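PDB 5I45: glycosyl transferases group 1 family protein from Francisella tularensis subsp. tularensis, which probably transfers a sugar from an activated donor to an acceptor, as GT-B glycosyltransferases of group 1 do, this chain being its C-terminal domain. Local coordinates for residues A[30-35]-A[45-50]; A[51-56]-A[163-168]; A[112-117]-A[169-174]; A[135-140]-A[179-184]. All coordinates share one frame; numbering follows the deposited sequence. Where two conformers were deposited one is given.

Contact 1. Residues A[30-35]-A[45-50]; sequences YGIGIF and QEFIEA
Phe-47 and Ile-34 bury more surface here than any other pair, and the isoleucine meets the ring over a face. The methyl CG2 of Ile-34 stands 3.6 Å from the centroid of the Phe-47 ring, and the line between them lies only 14° off the ring normal, which is the geometry of a CH-pi contact. Its closest ring atom is CD2 of Phe-47, 3.5 Å from CG2 of Ile-34. The other branch of the isoleucine runs along the stem of the phenylalanine, with CD1 of Ile-34 3.9 Å from CB of Phe-47; the two side chains lie alongside, pointing opposite ways. Phe-47 reaches the strand because chi1 of 178° holds its ring away from the backbone N.

The backbones belong to a beta-alpha-beta unit of the Rossmann-like sheet: strand 30-35 leads into helix 44-57, which returns to the parallel neighbour 61-66. The short axes run almost antiparallel, at 165°, and approach to 10.0 Å, the spacing of a helix laid on a sheet. Phe-47 also touches Ala-63 on that next strand, so its side chain contacts two neighbouring strands.

Ile-32, two residues before Ile-34, comes to the same ring from another direction. Its CG2 lies at the edge, near the ring plane, 3.8 Å from CE1 of Phe-47. Between the two isoleucines Gly-33 presents only backbone, its carbonyl carbon 4.0 Å from CE1 of Phe-47. Ile-32 reaches onward to Leu-171 of helix 164-176.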
# COMPACT_ATOMS: atom_id res chain seq x y z
N TYR A 30 11.73 5.32 -2.49
CA TYR A 30 10.40 4.95 -3.03
C TYR A 30 9.69 4.14 -1.99
O TYR A 30 10.32 3.31 -1.31
CB TYR A 30 10.56 4.09 -4.30
CG TYR A 30 11.40 4.72 -5.36
CD1 TYR A 30 10.85 5.65 -6.25
CD2 TYR A 30 12.75 4.43 -5.46
CE1 TYR A 30 11.64 6.26 -7.23
CE2 TYR A 30 13.55 5.04 -6.42
CZ TYR A 30 12.99 5.96 -7.29
OH TYR A 30 13.81 6.53 -8.25
N GLY A 31 8.39 4.35 -1.87
CA GLY A 31 7.60 3.69 -0.87
C GLY A 31 6.46 2.81 -1.31
O GLY A 31 5.80 3.05 -2.33
N ILE A 32 6.21 1.83 -0.48
CA ILE A 32 5.09 0.89 -0.58
C ILE A 32 4.32 0.99 0.72
O ILE A 32 4.97 0.93 1.78
CB ILE A 32 5.57 -0.56 -0.74
CG1 ILE A 32 6.48 -0.73 -1.94
CG2 ILE A 32 4.40 -1.53 -0.77
CD1 ILE A 32 7.49 -1.84 -1.69
N GLY A 33 3.00 1.08 0.71
CA GLY A 33 2.26 1.19 1.94
C GLY A 33 1.08 0.26 2.05
O GLY A 33 0.51 -0.21 1.04
N ILE A 34 0.69 0.02 3.30
CA ILE A 34 -0.54 -0.66 3.65
C ILE A 34 -1.23 0.18 4.73
O ILE A 34 -0.60 0.61 5.68
CB ILE A 34 -0.34 -2.14 4.10
CG1 ILE A 34 -1.70 -2.81 4.30
CG2 ILE A 34 0.52 -2.27 5.33
CD1 ILE A 34 -1.65 -4.32 4.37
N PHE A 35 -2.51 0.43 4.52
CA PHE A 35 -3.30 1.31 5.37
C PHE A 35 -4.30 0.56 6.20
O PHE A 35 -4.93 -0.37 5.72
CB PHE A 35 -4.06 2.32 4.48
CG PHE A 35 -3.17 3.34 3.86
CD1 PHE A 35 -2.42 3.02 2.75
CD2 PHE A 35 -3.09 4.63 4.39
CE1 PHE A 35 -1.62 3.99 2.16
CE2 PHE A 35 -2.27 5.58 3.81
CZ PHE A 35 -1.53 5.26 2.71
N GLN A 45 0.19 -9.45 7.96
CA GLN A 45 1.27 -10.42 7.95
C GLN A 45 1.70 -10.79 6.52
O GLN A 45 2.91 -10.92 6.28
CB GLN A 45 0.91 -11.66 8.75
CG GLN A 45 2.09 -12.59 8.85
CD GLN A 45 1.99 -13.52 9.99
OE1 GLN A 45 1.65 -13.12 11.11
NE2 GLN A 45 2.29 -14.79 9.73
N GLU A 46 0.76 -10.97 5.59
CA GLU A 46 1.17 -11.27 4.23
C GLU A 46 1.93 -10.07 3.65
O GLU A 46 2.87 -10.23 2.87
CB GLU A 46 -0.03 -11.69 3.37
CG GLU A 46 -0.64 -13.00 3.82
CD GLU A 46 -1.58 -12.86 5.00
OE1 GLU A 46 -2.61 -12.21 4.83
OE2 GLU A 46 -1.27 -13.40 6.09
N PHE A 47 1.55 -8.87 4.06
CA PHE A 47 2.27 -7.70 3.59
C PHE A 47 3.70 -7.68 4.11
O PHE A 47 4.64 -7.49 3.34
CB PHE A 47 1.58 -6.44 4.05
CG PHE A 47 2.28 -5.16 3.66
CD1 PHE A 47 2.10 -4.58 2.40
CD2 PHE A 47 3.11 -4.53 4.55
CE1 PHE A 47 2.73 -3.41 2.08
CE2 PHE A 47 3.76 -3.36 4.22
CZ PHE A 47 3.56 -2.79 2.98
N ILE A 48 3.88 -7.88 5.42
CA ILE A 48 5.22 -7.88 6.00
C ILE A 48 6.08 -9.00 5.41
O ILE A 48 7.26 -8.77 5.06
CB ILE A 48 5.14 -7.97 7.54
CG1 ILE A 48 4.54 -6.64 8.10
CG2 ILE A 48 6.50 -8.28 8.16
CD1 ILE A 48 5.39 -5.42 7.91
N GLU A 49 5.52 -10.19 5.29
CA GLU A 49 6.27 -11.31 4.72
C GLU A 49 6.65 -11.02 3.27
O GLU A 49 7.80 -11.26 2.85
CB GLU A 49 5.49 -12.62 4.86
CG GLU A 49 5.44 -13.09 6.32
CD GLU A 49 4.49 -14.24 6.56
OE1 GLU A 49 3.63 -14.50 5.71
OE2 GLU A 49 4.60 -14.86 7.63
N ALA A 50 5.74 -10.43 2.51
CA ALA A 50 6.04 -10.06 1.11
C ALA A 50 7.15 -9.00 1.06
O ALA A 50 8.03 -9.06 0.20
CB ALA A 50 4.80 -9.54 0.40

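Contact 2. Residues A[51-56]-A[163-168]; sequences AIVTLK and SSQQIA
Val-53 is the first residue of 51-56 to meet the other helix, and both of its methyls are used. CG1 of Val-53 lies 4.0 Å from CB of Ala-168, an apolar contact. The same CG1 is 4.0 Å from NE2 of Gln-165, while CG2 of Val-53 faces OE1 of that amide at a similar separation. The glutamine chain crosses the valine at about a right angle; a bend at chi2 (57°) carries its amide back over the exposed edge of the interface. This NE2 is hydrogen-bonded to OD1 of Asp-169 one turn on, which probably helps to hold the amide there.

Thr-54 comes next, deeper in. Its OG1 packs 3.4 Å from CB of Ala-168, but the hydroxyl's polar partner is O of Ala-50 in its own helix, so the buried oxygen is satisfied without crossing the interface. At this point the backbones come nearest, with CA of Thr-54 5.7 Å from CA of Ala-168, a closeness that the small alanine side chain permits.

Ser-163, in one of its two modelled conformers, caps the start of helix 164-176. The helix axes approach to 9.0 Å and cross at -31°, both pointing much the same way, as expected of neighbouring helices packed side by side on one face of the parallel sheet in a Rossmann-like domain.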
# COMPACT_ATOMS: atom_id res chain seq x y z
N ALA A 51 7.08 -8.03 1.97
CA ALA A 51 8.07 -6.97 2.01
C ALA A 51 9.43 -7.51 2.37
O ALA A 51 10.44 -7.06 1.84
CB ALA A 51 7.65 -5.86 2.98
N ILE A 52 9.48 -8.50 3.26
CA ILE A 52 10.75 -9.09 3.66
C ILE A 52 11.42 -9.80 2.47
O ILE A 52 12.62 -9.66 2.27
CB ILE A 52 10.55 -10.04 4.87
CG1 ILE A 52 10.30 -9.20 6.12
CG2 ILE A 52 11.74 -10.97 5.05
CD1 ILE A 52 9.87 -10.02 7.31
N VAL A 53 10.65 -10.53 1.68
CA VAL A 53 11.16 -11.17 0.48
C VAL A 53 11.60 -10.11 -0.54
O VAL A 53 12.68 -10.16 -1.11
CB VAL A 53 10.04 -12.07 -0.14
CG1 VAL A 53 10.34 -12.49 -1.56
CG2 VAL A 53 9.78 -13.28 0.76
N THR A 54 10.74 -9.12 -0.78
CA THR A 54 10.97 -8.18 -1.86
C THR A 54 12.11 -7.20 -1.59
O THR A 54 12.92 -6.91 -2.47
CB THR A 54 9.66 -7.40 -2.12
OG1 THR A 54 8.62 -8.33 -2.44
CG2 THR A 54 9.83 -6.43 -3.25
N LEU A 55 12.12 -6.65 -0.40
CA LEU A 55 13.00 -5.54 -0.12
C LEU A 55 14.44 -5.93 0.06
O LEU A 55 15.32 -5.07 -0.01
CB LEU A 55 12.47 -4.70 1.02
CG LEU A 55 11.12 -4.09 0.70
CD1 LEU A 55 10.63 -3.28 1.88
CD2 LEU A 55 11.15 -3.22 -0.56
N LYS A 56 14.72 -7.22 0.30
CA LYS A 56 16.10 -7.68 0.29
C LYS A 56 16.70 -7.40 -1.09
O LYS A 56 17.89 -7.08 -1.22
CB LYS A 56 16.17 -9.17 0.57
CG LYS A 56 15.94 -9.57 2.01
CD LYS A 56 15.57 -11.04 2.11
CE LYS A 56 15.07 -11.44 3.49
NZ LYS A 56 16.20 -11.76 4.40
N SER A 163 -1.69 -15.01 0.84
CA SER A 163 -0.54 -15.41 -0.01
C SER A 163 0.54 -14.35 -0.17
O SER A 163 0.60 -13.64 -1.20
CB SER A 163 -0.97 -15.79 -1.40
OG SER A 163 0.22 -15.99 -2.19
N SER A 164 1.42 -14.34 0.81
CA SER A 164 2.52 -13.40 0.81
C SER A 164 3.35 -13.45 -0.47
O SER A 164 3.75 -12.42 -0.99
CB SER A 164 3.42 -13.62 2.02
OG SER A 164 4.07 -14.88 1.96
N GLN A 165 3.65 -14.65 -0.98
CA GLN A 165 4.48 -14.73 -2.18
C GLN A 165 3.80 -14.11 -3.40
O GLN A 165 4.47 -13.54 -4.24
CB GLN A 165 4.93 -16.17 -2.48
CG GLN A 165 6.09 -16.25 -3.48
CD GLN A 165 7.30 -15.46 -3.01
OE1 GLN A 165 7.70 -15.56 -1.86
NE2 GLN A 165 7.84 -14.62 -3.90
N GLN A 166 2.47 -14.22 -3.51
CA GLN A 166 1.78 -13.59 -4.63
C GLN A 166 1.94 -12.06 -4.55
O GLN A 166 2.15 -11.40 -5.56
CB GLN A 166 0.32 -13.99 -4.71
CG GLN A 166 0.10 -15.39 -5.20
CD GLN A 166 -1.36 -15.76 -5.25
OE1 GLN A 166 -2.22 -14.89 -5.45
NE2 GLN A 166 -1.65 -17.05 -5.09
N ILE A 167 1.83 -11.50 -3.35
CA ILE A 167 2.06 -10.05 -3.18
C ILE A 167 3.51 -9.71 -3.58
O ILE A 167 3.74 -8.76 -4.32
CB ILE A 167 1.76 -9.60 -1.75
CG1 ILE A 167 0.28 -9.80 -1.38
CG2 ILE A 167 2.15 -8.13 -1.59
CD1 ILE A 167 -0.02 -9.61 0.09
N ALA A 168 4.47 -10.48 -3.08
CA ALA A 168 5.86 -10.22 -3.43
C ALA A 168 6.11 -10.25 -4.92
O ALA A 168 6.86 -9.42 -5.44
CB ALA A 168 6.77 -11.21 -2.73

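Contact 3. Residues A[112-117]-A[169-174]; sequences LDIVVC and DKLDML
Strand 114-117 and helix 169-174 run nearly antiparallel, their short axes 167° apart in direction and 10.6 Å apart at closest approach, with CA of Ile-114 and CA of Leu-171 the nearest pair of alpha carbons at 7.9 Å. No hydrogen bond crosses between them; the contact is made by aliphatic side chains.

Ile-114 has the largest share of the contact and meets two leucines one helical turn apart. Its CG2 touches CD2 of Leu-171 at 3.8 Å. The end of the longer branch sits between the leucines, CD1 of Ile-114 being 3.9 Å from CB of Leu-174 and 4.2 Å from CD2 of Leu-171. A chi1 of -58° sets CG2 anti to the backbone N and CG1 anti to the carbonyl carbon, which points both branches at the helix. Both leucines meet the isoleucine at a slant rather than lying along it.

Val-116, the next residue on this face of the strand, extends the apolar patch more loosely, with its CG2 4.3 Å from CD2 of Leu-171. That one methyl of Leu-171 therefore touches two successive inward-facing positions of the strand. Val-115 between them has its CB directed away from the helix.

Leu-171 also reaches Ile-32 and Ile-139 on the strands flanking 114-117, and Leu-174 touches Tyr-157. Strand 114-117 is itself bonded through its backbone to 30-35 and 137-140, at the middle of the sheet. An amphipathic helix laid with its apolar side over the central strands of a parallel sheet is the layered core of a Rossmann-like domain, here the C-terminal half of a GT-B glycosyltransferase.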
# COMPACT_ATOMS: atom_id res chain seq x y z
N LEU A 112 3.49 7.60 -1.83
CA LEU A 112 3.72 6.18 -2.13
C LEU A 112 3.58 5.80 -3.59
O LEU A 112 2.65 6.25 -4.27
CB LEU A 112 2.71 5.33 -1.33
CG LEU A 112 2.87 5.43 0.18
CD1 LEU A 112 1.64 4.85 0.87
CD2 LEU A 112 4.16 4.80 0.67
N ASP A 113 4.50 4.98 -4.10
CA ASP A 113 4.38 4.44 -5.44
C ASP A 113 3.41 3.28 -5.55
O ASP A 113 2.77 3.12 -6.57
CB ASP A 113 5.73 4.03 -6.01
CG ASP A 113 6.47 5.19 -6.61
OD1 ASP A 113 7.01 6.03 -5.88
OD2 ASP A 113 6.46 5.28 -7.86
N ILE A 114 3.36 2.45 -4.50
CA ILE A 114 2.55 1.22 -4.53
C ILE A 114 1.78 1.15 -3.24
O ILE A 114 2.35 1.44 -2.17
CB ILE A 114 3.45 -0.02 -4.68
CG1 ILE A 114 4.30 0.06 -5.95
CG2 ILE A 114 2.62 -1.30 -4.59
CD1 ILE A 114 5.38 -1.00 -6.07
N VAL A 115 0.53 0.72 -3.30
CA VAL A 115 -0.29 0.45 -2.13
C VAL A 115 -0.79 -0.98 -2.21
O VAL A 115 -1.23 -1.43 -3.28
CB VAL A 115 -1.45 1.45 -1.97
CG1 VAL A 115 -2.38 1.04 -0.83
CG2 VAL A 115 -0.90 2.82 -1.68
N VAL A 116 -0.69 -1.69 -1.08
CA VAL A 116 -1.22 -3.04 -0.97
C VAL A 116 -2.46 -3.05 -0.11
O VAL A 116 -2.44 -2.51 0.97
CB VAL A 116 -0.17 -4.02 -0.42
CG1 VAL A 116 -0.73 -5.42 -0.33
CG2 VAL A 116 1.07 -4.02 -1.30
N CYS A 117 -3.53 -3.69 -0.61
CA CYS A 117 -4.78 -3.84 0.13
C CYS A 117 -4.94 -5.35 0.28
O CYS A 117 -5.41 -6.01 -0.61
CB CYS A 117 -5.93 -3.16 -0.67
SG CYS A 117 -5.60 -1.41 -1.14
N ASP A 169 5.52 -11.22 -5.61
CA ASP A 169 5.71 -11.31 -7.07
C ASP A 169 5.21 -10.05 -7.76
O ASP A 169 5.82 -9.56 -8.68
CB ASP A 169 5.01 -12.54 -7.64
CG ASP A 169 5.65 -13.84 -7.22
OD1 ASP A 169 6.84 -13.85 -6.84
OD2 ASP A 169 4.94 -14.85 -7.30
N LYS A 170 4.08 -9.51 -7.29
CA LYS A 170 3.56 -8.28 -7.90
C LYS A 170 4.41 -7.06 -7.55
O LYS A 170 4.63 -6.20 -8.40
CB LYS A 170 2.09 -8.07 -7.53
CG LYS A 170 1.14 -9.19 -7.96
CD LYS A 170 1.19 -9.36 -9.47
CE LYS A 170 0.12 -10.29 -10.02
NZ LYS A 170 0.61 -11.63 -10.31
N LEU A 171 4.88 -7.00 -6.31
CA LEU A 171 5.77 -5.90 -5.94
C LEU A 171 7.03 -5.94 -6.81
O LEU A 171 7.48 -4.91 -7.33
CB LEU A 171 6.18 -6.01 -4.50
CG LEU A 171 5.11 -5.73 -3.48
CD1 LEU A 171 5.63 -6.06 -2.11
CD2 LEU A 171 4.70 -4.26 -3.52
N ASP A 172 7.65 -7.12 -6.88
CA ASP A 172 8.88 -7.35 -7.68
C ASP A 172 8.70 -6.75 -9.08
O ASP A 172 9.49 -5.92 -9.54
CB ASP A 172 9.14 -8.87 -7.75
CG ASP A 172 10.47 -9.27 -8.44
OD1 ASP A 172 11.38 -8.41 -8.59
OD2 ASP A 172 10.61 -10.48 -8.76
N MSE A 173 7.61 -7.18 -9.74
CA MSE A 173 7.24 -6.77 -11.12
C MSE A 173 7.02 -5.28 -11.29
O MSE A 173 7.43 -4.70 -12.30
CB MSE A 173 5.94 -7.52 -11.50
CG MSE A 173 5.20 -6.98 -12.74
SE MSE A 173 3.28 -7.50 -12.90
CE MSE A 173 3.33 -9.40 -12.37
N LEU A 174 6.33 -4.65 -10.33
CA LEU A 174 6.08 -3.21 -10.38
C LEU A 174 7.32 -2.39 -10.09
O LEU A 174 7.48 -1.32 -10.63
CB LEU A 174 4.96 -2.82 -9.44
CG LEU A 174 3.55 -3.32 -9.83
CD1 LEU A 174 2.58 -3.02 -8.72
CD2 LEU A 174 3.10 -2.62 -11.10

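Contact 4. Residues A[135-140]-A[179-184]; sequences KCAVIA and KLRYKI
On the flank of the Rossmann-like domain the long helix 178-195 is packed against the start of strand 137-140, and within these segments Ala-137 is the strand residue that meets the helix. Its methyl touches the aliphatic part of Arg-181, with CB of Ala-137 3.8 Å from CG of Arg-181. On the next turn Ile-184 adds a looser touch, its CG2 4.4 Å from CB of Ala-137. The backbones come nearest at Ala-137 and Ile-184, whose CA atoms are 6.1 Å apart.

Arg-181 meets the alanine with its stem and other residues with its guanidinium. The first part of its chain is extended, with CG anti to the backbone N (chi1 -177°); the bend at chi3 (74°) then turns the guanidinium aside. NH2 forms a salt bridge with OD2 of Asp-113, and NH1 bonds to O of Leu-174. The buried charge is thus paired, and the bonds to two separate partners should limit its rotation.

Just before the strand, Lys-135 has positive phi (63°) and is the C-prime residue of the Schellman motif that closes helix 126-133. Its NZ bonds to OE1 of Gln-186, and its charge makes a cation-pi contact with Tyr-189, both farther along helix 178-195. Backbone bonds from Ala-137 to Asp-113 and Val-115 pair the strands. Helix 178-195 is held against them by Ala-137 and by Arg-181, which also touches Ile-114, while Leu-180 on Met-173 sets it beside helix 164-176.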
# COMPACT_ATOMS: atom_id res chain seq x y z
N LYS A 135 -3.01 8.07 -7.78
CA LYS A 135 -2.10 7.54 -8.77
C LYS A 135 -1.01 6.64 -8.18
O LYS A 135 0.11 6.56 -8.67
CB LYS A 135 -1.55 8.64 -9.70
CG LYS A 135 -1.44 8.21 -11.15
CD LYS A 135 -1.01 9.32 -12.09
CE LYS A 135 -2.04 10.43 -12.31
NZ LYS A 135 -1.55 11.37 -13.35
N CYS A 136 -1.39 5.91 -7.15
CA CYS A 136 -0.57 4.80 -6.61
C CYS A 136 -0.92 3.54 -7.40
O CYS A 136 -2.08 3.34 -7.76
CB CYS A 136 -0.89 4.53 -5.15
SG CYS A 136 -0.79 5.92 -4.06
N ALA A 137 0.05 2.67 -7.67
CA ALA A 137 -0.26 1.37 -8.26
C ALA A 137 -0.79 0.47 -7.15
O ALA A 137 -0.15 0.41 -6.10
CB ALA A 137 0.98 0.78 -8.88
N VAL A 138 -1.90 -0.23 -7.36
CA VAL A 138 -2.51 -1.04 -6.31
C VAL A 138 -2.42 -2.53 -6.59
O VAL A 138 -2.70 -3.04 -7.71
CB VAL A 138 -3.99 -0.65 -6.13
CG1 VAL A 138 -4.72 -1.57 -5.16
CG2 VAL A 138 -4.08 0.77 -5.64
N ILE A 139 -2.04 -3.23 -5.51
CA ILE A 139 -2.10 -4.69 -5.44
C ILE A 139 -3.14 -5.00 -4.38
O ILE A 139 -3.04 -4.52 -3.27
CB ILE A 139 -0.75 -5.28 -5.00
CG1 ILE A 139 0.34 -4.96 -6.03
CG2 ILE A 139 -0.89 -6.79 -4.82
CD1 ILE A 139 1.74 -5.15 -5.48
N ALA A 140 -4.15 -5.78 -4.71
CA ALA A 140 -5.24 -6.04 -3.79
C ALA A 140 -5.76 -7.45 -3.86
O ALA A 140 -5.68 -8.11 -4.88
CB ALA A 140 -6.41 -5.10 -4.14
N LYS A 179 8.00 1.57 -16.12
CA LYS A 179 7.08 2.03 -17.15
C LYS A 179 5.73 1.32 -17.00
O LYS A 179 4.70 1.92 -17.14
CB LYS A 179 7.67 1.84 -18.55
CG LYS A 179 8.77 2.84 -18.88
CD LYS A 179 9.40 2.56 -20.23
CE LYS A 179 10.62 1.63 -20.19
NZ LYS A 179 10.41 0.17 -19.94
N LEU A 180 5.77 0.04 -16.69
CA LEU A 180 4.53 -0.70 -16.48
C LEU A 180 3.81 -0.17 -15.23
O LEU A 180 2.62 0.04 -15.23
CB LEU A 180 4.80 -2.18 -16.30
CG LEU A 180 3.59 -3.05 -15.91
CD1 LEU A 180 2.52 -3.06 -16.98
CD2 LEU A 180 4.13 -4.44 -15.60
N ARG A 181 4.57 0.06 -14.16
CA ARG A 181 3.98 0.56 -12.92
C ARG A 181 3.25 1.87 -13.16
O ARG A 181 2.12 2.05 -12.71
CB ARG A 181 5.04 0.74 -11.82
CG ARG A 181 4.45 1.19 -10.49
CD ARG A 181 5.44 1.31 -9.37
NE ARG A 181 6.31 2.47 -9.45
CZ ARG A 181 7.61 2.50 -9.75
NH1 ARG A 181 8.29 1.43 -10.12
NH2 ARG A 181 8.24 3.65 -9.64
N TYR A 182 3.89 2.78 -13.87
CA TYR A 182 3.26 4.08 -14.11
C TYR A 182 2.01 3.97 -14.99
O TYR A 182 1.04 4.70 -14.76
CB TYR A 182 4.26 5.10 -14.68
CG TYR A 182 5.37 5.50 -13.71
CD1 TYR A 182 5.10 5.77 -12.38
CD2 TYR A 182 6.67 5.62 -14.13
CE1 TYR A 182 6.10 6.15 -11.49
CE2 TYR A 182 7.69 6.00 -13.26
CZ TYR A 182 7.39 6.26 -11.93
OH TYR A 182 8.39 6.66 -11.04
N LYS A 183 2.01 3.06 -15.95
CA LYS A 183 0.84 2.84 -16.78
C LYS A 183 -0.33 2.24 -16.00
O LYS A 183 -1.46 2.68 -16.15
CB LYS A 183 1.20 2.01 -17.99
CG LYS A 183 0.01 1.63 -18.84
CD LYS A 183 0.32 1.74 -20.31
CE LYS A 183 -0.62 0.85 -21.10
NZ LYS A 183 -1.67 0.31 -20.18
N ILE A 184 -0.04 1.23 -15.17
CA ILE A 184 -1.04 0.62 -14.31
C ILE A 184 -1.66 1.68 -13.40
O ILE A 184 -2.87 1.78 -13.30
CB ILE A 184 -0.40 -0.50 -13.46
CG1 ILE A 184 -0.03 -1.69 -14.35
CG2 ILE A 184 -1.29 -0.91 -12.29
CD1 ILE A 184 -1.16 -2.48 -14.89

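In the fold
Contacts 1, 3 and 4 are buried, 1 and 3 nearest the centre of the chain; contact 2 is partly exposed. Contacts 1 and 3 each lay a helix nearly antiparallel on a strand, and their strands, 30-35 and 114-117, are neighbours joined by a probable hydrogen bond from N of Val-116 to O of Gly-33. Contact 1 is aromatic and local in sequence, whereas contact 3 is aliphatic and long-range. Contact 2 shares helix 44-57 with the first and helix 164-176 with the third, joining these two helices to each other; it mixes methyls with polar side chains. Contact 4, about 17 Å from contact 2 between centres, extends the sheet packing to strand 137-140 and relies on the apolar stem of a buried charged residue.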